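TRNA(Ile2) 2-agmatinylcytidine synthetase TiaS (Archaeoglobus fulgidus, PDB 5XOB) catalyses the ATP-dependent transfer of agmatine to the wobble cytidine of its isoleucine tRNA, forming 2-agmatinylcytidine and switching the codon read from AUG to AUA. Local coordinates at residues 37-49 / 147-161. Numbering follows the deposited sequence.
Sequences IGFPRLIRLNPTI and AAVGAELEDFTLELI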
loop_
_atom_site.group_PDB
_atom_site.type_symbol
_atom_site.label_atom_id
_atom_site.label_comp_id
_atom_site.label_asym_id
_atom_site.label_seq_id
_atom_site.Cartn_x
_atom_site.Cartn_y
_atom_site.Cartn_z
ATOM N N ILE A 37 -1.815 21.460 -17.779
ATOM C CA ILE A 37 -0.406 21.202 -18.067
ATOM C C ILE A 37 0.054 19.892 -17.419
ATOM O O ILE A 37 -0.042 19.715 -16.199
ATOM C CB ILE A 37 0.483 22.377 -17.600
ATOM C CG1 ILE A 37 -0.011 23.684 -18.230
ATOM C CG2 ILE A 37 1.945 22.129 -17.969
ATOM C CD1 ILE A 37 0.645 24.927 -17.672
ATOM N N GLY A 38 0.551 18.981 -18.254
ATOM C CA GLY A 38 1.080 17.700 -17.791
ATOM C C GLY A 38 -0.025 16.735 -17.419
ATOM O O GLY A 38 -1.166 16.898 -17.851
ATOM N N PHE A 39 0.322 15.729 -16.620
ATOM C CA PHE A 39 -0.667 14.805 -16.066
ATOM C C PHE A 39 -1.162 15.304 -14.708
ATOM O O PHE A 39 -0.441 16.013 -13.998
ATOM C CB PHE A 39 -0.082 13.390 -15.931
ATOM C CG PHE A 39 0.177 12.716 -17.251
ATOM C CD1 PHE A 39 1.453 12.282 -17.590
ATOM C CD2 PHE A 39 -0.856 12.532 -18.169
ATOM C CE1 PHE A 39 1.691 11.672 -18.813
ATOM C CE2 PHE A 39 -0.621 11.925 -19.394
ATOM C CZ PHE A 39 0.654 11.492 -19.716
ATOM N N PRO A 40 -2.402 14.941 -14.346
ATOM C CA PRO A 40 -2.850 15.208 -12.996
ATOM C C PRO A 40 -2.160 14.232 -12.060
ATOM O O PRO A 40 -1.568 13.247 -12.516
ATOM C CB PRO A 40 -4.343 14.914 -13.063
ATOM C CG PRO A 40 -4.436 13.818 -14.066
ATOM C CD PRO A 40 -3.358 14.091 -15.080
ATOM N N ARG A 41 -2.240 14.500 -10.765
ATOM C CA ARG A 41 -1.570 13.676 -9.780
ATOM C C ARG A 41 -2.611 13.092 -8.840
ATOM O O ARG A 41 -3.586 13.759 -8.505
ATOM C CB ARG A 41 -0.527 14.502 -9.030
ATOM C CG ARG A 41 0.277 15.420 -9.952
ATOM C CD ARG A 41 1.591 15.868 -9.334
ATOM N NE ARG A 41 1.374 16.493 -8.032
ATOM C CZ ARG A 41 2.292 16.604 -7.071
ATOM N NH1 ARG A 41 3.523 16.140 -7.245
ATOM N NH2 ARG A 41 1.973 17.182 -5.919
ATOM N N LEU A 42 -2.414 11.829 -8.465
ATOM C CA LEU A 42 -3.254 11.139 -7.494
ATOM C C LEU A 42 -2.403 10.817 -6.265
ATOM O O LEU A 42 -1.531 9.947 -6.312
ATOM C CB LEU A 42 -3.800 9.849 -8.094
ATOM C CG LEU A 42 -4.981 9.154 -7.409
ATOM C CD1 LEU A 42 -4.958 7.674 -7.765
ATOM C CD2 LEU A 42 -5.027 9.316 -5.892
ATOM N N ILE A 43 -2.682 11.512 -5.165
ATOM C CA ILE A 43 -1.875 11.446 -3.943
ATOM C C ILE A 43 -2.625 10.727 -2.817
ATOM O O ILE A 43 -3.555 11.282 -2.248
ATOM C CB ILE A 43 -1.517 12.876 -3.465
ATOM C CG1 ILE A 43 -0.826 13.675 -4.587
ATOM C CG2 ILE A 43 -0.662 12.841 -2.206
ATOM C CD1 ILE A 43 0.461 13.086 -5.122
ATOM N N ARG A 44 -2.214 9.500 -2.498
ATOM C CA ARG A 44 -2.758 8.784 -1.335
ATOM C C ARG A 44 -2.159 9.296 -0.020
ATOM O O ARG A 44 -0.950 9.513 0.087
ATOM C CB ARG A 44 -2.495 7.282 -1.435
ATOM C CG ARG A 44 -3.161 6.608 -2.614
ATOM C CD ARG A 44 -4.662 6.443 -2.424
ATOM N NE ARG A 44 -5.257 5.793 -3.592
ATOM C CZ ARG A 44 -6.556 5.614 -3.803
ATOM N NH1 ARG A 44 -7.456 6.041 -2.927
ATOM N NH2 ARG A 44 -6.954 5.004 -4.918
ATOM N N LEU A 45 -3.012 9.452 0.986
ATOM C CA LEU A 45 -2.602 10.012 2.268
ATOM C C LEU A 45 -2.532 8.916 3.317
ATOM O O LEU A 45 -2.653 7.736 2.984
ATOM C CB LEU A 45 -3.575 11.110 2.688
ATOM C CG LEU A 45 -3.886 12.130 1.590
ATOM C CD1 LEU A 45 -4.947 13.091 2.089
ATOM C CD2 LEU A 45 -2.644 12.887 1.140
ATOM N N ASN A 46 -2.306 9.306 4.572
ATOM C CA ASN A 46 -2.213 8.350 5.667
ATOM C C ASN A 46 -3.301 7.295 5.525
ATOM O O ASN A 46 -4.482 7.595 5.685
ATOM C CB ASN A 46 -2.335 9.059 7.016
ATOM C CG ASN A 46 -1.978 8.155 8.179
ATOM O OD1 ASN A 46 -2.068 6.937 8.083
ATOM N ND2 ASN A 46 -1.564 8.755 9.285
ATOM N N PRO A 47 -2.911 6.056 5.209
ATOM C CA PRO A 47 -3.902 5.020 4.949
ATOM C C PRO A 47 -4.556 4.443 6.207
ATOM O O PRO A 47 -5.368 3.526 6.097
ATOM C CB PRO A 47 -3.084 3.940 4.235
ATOM C CG PRO A 47 -1.725 4.076 4.813
ATOM C CD PRO A 47 -1.536 5.544 5.077
ATOM N N THR A 48 -4.219 4.969 7.382
ATOM C CA THR A 48 -4.759 4.448 8.634
ATOM C C THR A 48 -6.021 5.177 9.100
ATOM O O THR A 48 -6.774 4.633 9.913
ATOM C CB THR A 48 -3.711 4.507 9.767
ATOM O OG1 THR A 48 -3.292 5.859 9.977
ATOM C CG2 THR A 48 -2.501 3.654 9.432
ATOM N N ILE A 49 -6.265 6.386 8.590
ATOM C CA ILE A 49 -7.333 7.231 9.139
ATOM C C ILE A 49 -8.693 6.612 8.819
ATOM O O ILE A 49 -8.929 6.187 7.687
ATOM C CB ILE A 49 -7.281 8.690 8.627
ATOM C CG1 ILE A 49 -5.869 9.279 8.743
ATOM C CG2 ILE A 49 -8.248 9.570 9.415
ATOM C CD1 ILE A 49 -5.280 9.254 10.140
ATOM N N ALA A 147 -2.620 18.745 0.325
ATOM C CA ALA A 147 -1.620 17.682 0.226
ATOM C C ALA A 147 -1.365 17.251 -1.217
ATOM O O ALA A 147 -0.232 16.949 -1.582
ATOM C CB ALA A 147 -2.029 16.488 1.069
ATOM N N ALA A 148 -2.406 17.222 -2.040
ATOM C CA ALA A 148 -2.239 16.865 -3.445
ATOM C C ALA A 148 -1.371 17.893 -4.168
ATOM O O ALA A 148 -0.661 17.568 -5.117
ATOM C CB ALA A 148 -3.592 16.733 -4.134
ATOM N N VAL A 149 -1.433 19.134 -3.708
ATOM C CA VAL A 149 -0.687 20.234 -4.318
ATOM C C VAL A 149 0.768 20.269 -3.831
ATOM O O VAL A 149 1.683 20.513 -4.626
ATOM C CB VAL A 149 -1.405 21.589 -4.053
ATOM C CG1 VAL A 149 -0.544 22.784 -4.440
ATOM C CG2 VAL A 149 -2.724 21.638 -4.812
ATOM N N GLY A 150 0.980 20.020 -2.539
ATOM C CA GLY A 150 2.318 20.125 -1.937
ATOM C C GLY A 150 3.235 18.921 -2.101
ATOM O O GLY A 150 4.464 19.059 -2.061
ATOM N N ALA A 151 2.653 17.743 -2.293
ATOM C CA ALA A 151 3.408 16.500 -2.240
ATOM C C ALA A 151 4.566 16.506 -3.225
ATOM O O ALA A 151 4.357 16.707 -4.423
ATOM C CB ALA A 151 2.494 15.319 -2.516
ATOM N N GLU A 152 5.784 16.300 -2.718
ATOM C CA GLU A 152 6.941 16.067 -3.579
ATOM C C GLU A 152 7.087 14.577 -3.847
ATOM O O GLU A 152 7.090 13.772 -2.913
ATOM C CB GLU A 152 8.233 16.596 -2.959
ATOM C CG GLU A 152 9.473 16.143 -3.725
ATOM C CD GLU A 152 10.733 16.900 -3.354
ATOM O OE1 GLU A 152 11.799 16.249 -3.265
ATOM O OE2 GLU A 152 10.665 18.137 -3.158
ATOM N N LEU A 153 7.232 14.222 -5.122
ATOM C CA LEU A 153 7.350 12.830 -5.534
ATOM C C LEU A 153 8.746 12.514 -6.071
ATOM O O LEU A 153 9.041 12.739 -7.252
ATOM C CB LEU A 153 6.291 12.502 -6.589
ATOM C CG LEU A 153 4.817 12.664 -6.193
ATOM C CD1 LEU A 153 3.914 12.036 -7.248
ATOM C CD2 LEU A 153 4.514 12.062 -4.827
ATOM N N GLU A 154 9.601 11.997 -5.188
ATOM C CA GLU A 154 10.930 11.509 -5.568
ATOM C C GLU A 154 10.767 10.279 -6.453
ATOM O O GLU A 154 11.224 10.236 -7.597
ATOM C CB GLU A 154 11.745 11.149 -4.320
ATOM C CG GLU A 154 12.180 12.346 -3.479
ATOM C CD GLU A 154 13.612 12.786 -3.747
ATOM O OE1 GLU A 154 14.278 13.234 -2.784
ATOM O OE2 GLU A 154 14.077 12.689 -4.907
ATOM N N ASP A 155 10.104 9.283 -5.888
ATOM C CA ASP A 155 9.658 8.121 -6.619
ATOM C C ASP A 155 8.178 8.349 -6.912
ATOM O O ASP A 155 7.481 9.023 -6.153
ATOM C CB ASP A 155 9.854 6.872 -5.754
ATOM C CG ASP A 155 9.816 5.584 -6.547
ATOM O OD1 ASP A 155 9.944 5.610 -7.797
ATOM O OD2 ASP A 155 9.655 4.525 -5.899
ATOM N N PHE A 156 7.710 7.803 -8.025
ATOM C CA PHE A 156 6.299 7.849 -8.372
ATOM C C PHE A 156 5.987 6.660 -9.264
ATOM O O PHE A 156 6.889 6.047 -9.829
ATOM C CB PHE A 156 5.968 9.155 -9.099
ATOM C CG PHE A 156 6.724 9.334 -10.381
ATOM C CD1 PHE A 156 7.988 9.907 -10.379
ATOM C CD2 PHE A 156 6.185 8.908 -11.588
ATOM C CE1 PHE A 156 8.698 10.064 -11.560
ATOM C CE2 PHE A 156 6.888 9.061 -12.772
ATOM C CZ PHE A 156 8.146 9.641 -12.758
ATOM N N THR A 157 4.712 6.327 -9.372
ATOM C CA THR A 157 4.265 5.372 -10.370
ATOM C C THR A 157 3.078 5.972 -11.109
ATOM O O THR A 157 2.548 7.018 -10.713
ATOM C CB THR A 157 3.912 4.005 -9.748
ATOM O OG1 THR A 157 2.860 4.150 -8.780
ATOM C CG2 THR A 157 5.133 3.422 -9.087
ATOM N N LEU A 158 2.684 5.326 -12.198
ATOM C CA LEU A 158 1.572 5.804 -12.996
ATOM C C LEU A 158 0.396 4.869 -12.812
ATOM O O LEU A 158 0.580 3.675 -12.583
ATOM C CB LEU A 158 1.963 5.870 -14.478
ATOM C CG LEU A 158 3.194 6.707 -14.842
ATOM C CD1 LEU A 158 3.516 6.558 -16.323
ATOM C CD2 LEU A 158 3.000 8.173 -14.482
ATOM N N GLU A 159 -0.811 5.422 -12.879
ATOM C CA GLU A 159 -2.009 4.605 -12.976
ATOM C C GLU A 159 -2.944 5.128 -14.055
ATOM O O GLU A 159 -3.276 6.313 -14.099
ATOM C CB GLU A 159 -2.759 4.484 -11.644
ATOM C CG GLU A 159 -3.511 3.152 -11.553
ATOM C CD GLU A 159 -4.380 3.000 -10.315
ATOM O OE1 GLU A 159 -4.331 3.880 -9.431
ATOM O OE2 GLU A 159 -5.114 1.987 -10.228
ATOM N N LEU A 160 -3.353 4.221 -14.930
ATOM C CA LEU A 160 -4.333 4.538 -15.930
ATOM C C LEU A 160 -5.654 4.110 -15.360
ATOM O O LEU A 160 -5.864 2.940 -15.037
ATOM C CB LEU A 160 -4.042 3.813 -17.229
ATOM C CG LEU A 160 -5.012 4.121 -18.362
ATOM C CD1 LEU A 160 -4.273 4.071 -19.686
ATOM C CD2 LEU A 160 -6.157 3.121 -18.341
ATOM N N ILE A 161 -6.543 5.079 -15.226
ATOM C CA ILE A 161 -7.835 4.829 -14.653
ATOM C C ILE A 161 -8.864 4.979 -15.749
ATOM O O ILE A 161 -8.918 6.006 -16.432
ATOM C CB ILE A 161 -8.134 5.789 -13.495
ATOM C CG1 ILE A 161 -7.032 5.664 -12.438
ATOM C CG2 ILE A 161 -9.494 5.463 -12.893
ATOM C CD1 ILE A 161 -7.176 6.592 -11.256
#
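Two nitrogens of one guanidinium close on a single carbonyl oxygen: Arg-41 NH1 and NH2, reaching over from strand 35-44, both donate to Ala-151 O, just past the end of helix 141-150, at 3.0 and 2.9 Å, the NH2 bond lying in the carbonyl plane on a lone pair. NH2 also donates to Ala-148 O, a carbonyl of the last turn of the helix, at 2.8 Å with an N-H...O angle of 157°, and Ser-60 OG is a second partner of that oxygen. A bend at chi3 (-55°) turns the group so that both acceptors meet its edge; the partly negative helix end should suit its charge. A methionine in place of Arg-41 has no N-H to offer Ala-151 O, and the chain leaving the helix would probably be less firmly held. Ile-43 CG1 lies 3.7 Å from Ala-148 CA, while its CD1 meets Ala-151 CB at 4.0 Å and also touches Leu-153 CD1. Further along, Leu-45 CD2 packs on Ala-147 CB at 3.7 Å. On the other side of the strand Leu-42 CD1 touches Ile-161 CD1. This is alpha/beta packing, the C-terminal end of a helix laid against an inner strand of a mixed sheet, here between the TCKD and FLD family regions of TiaS.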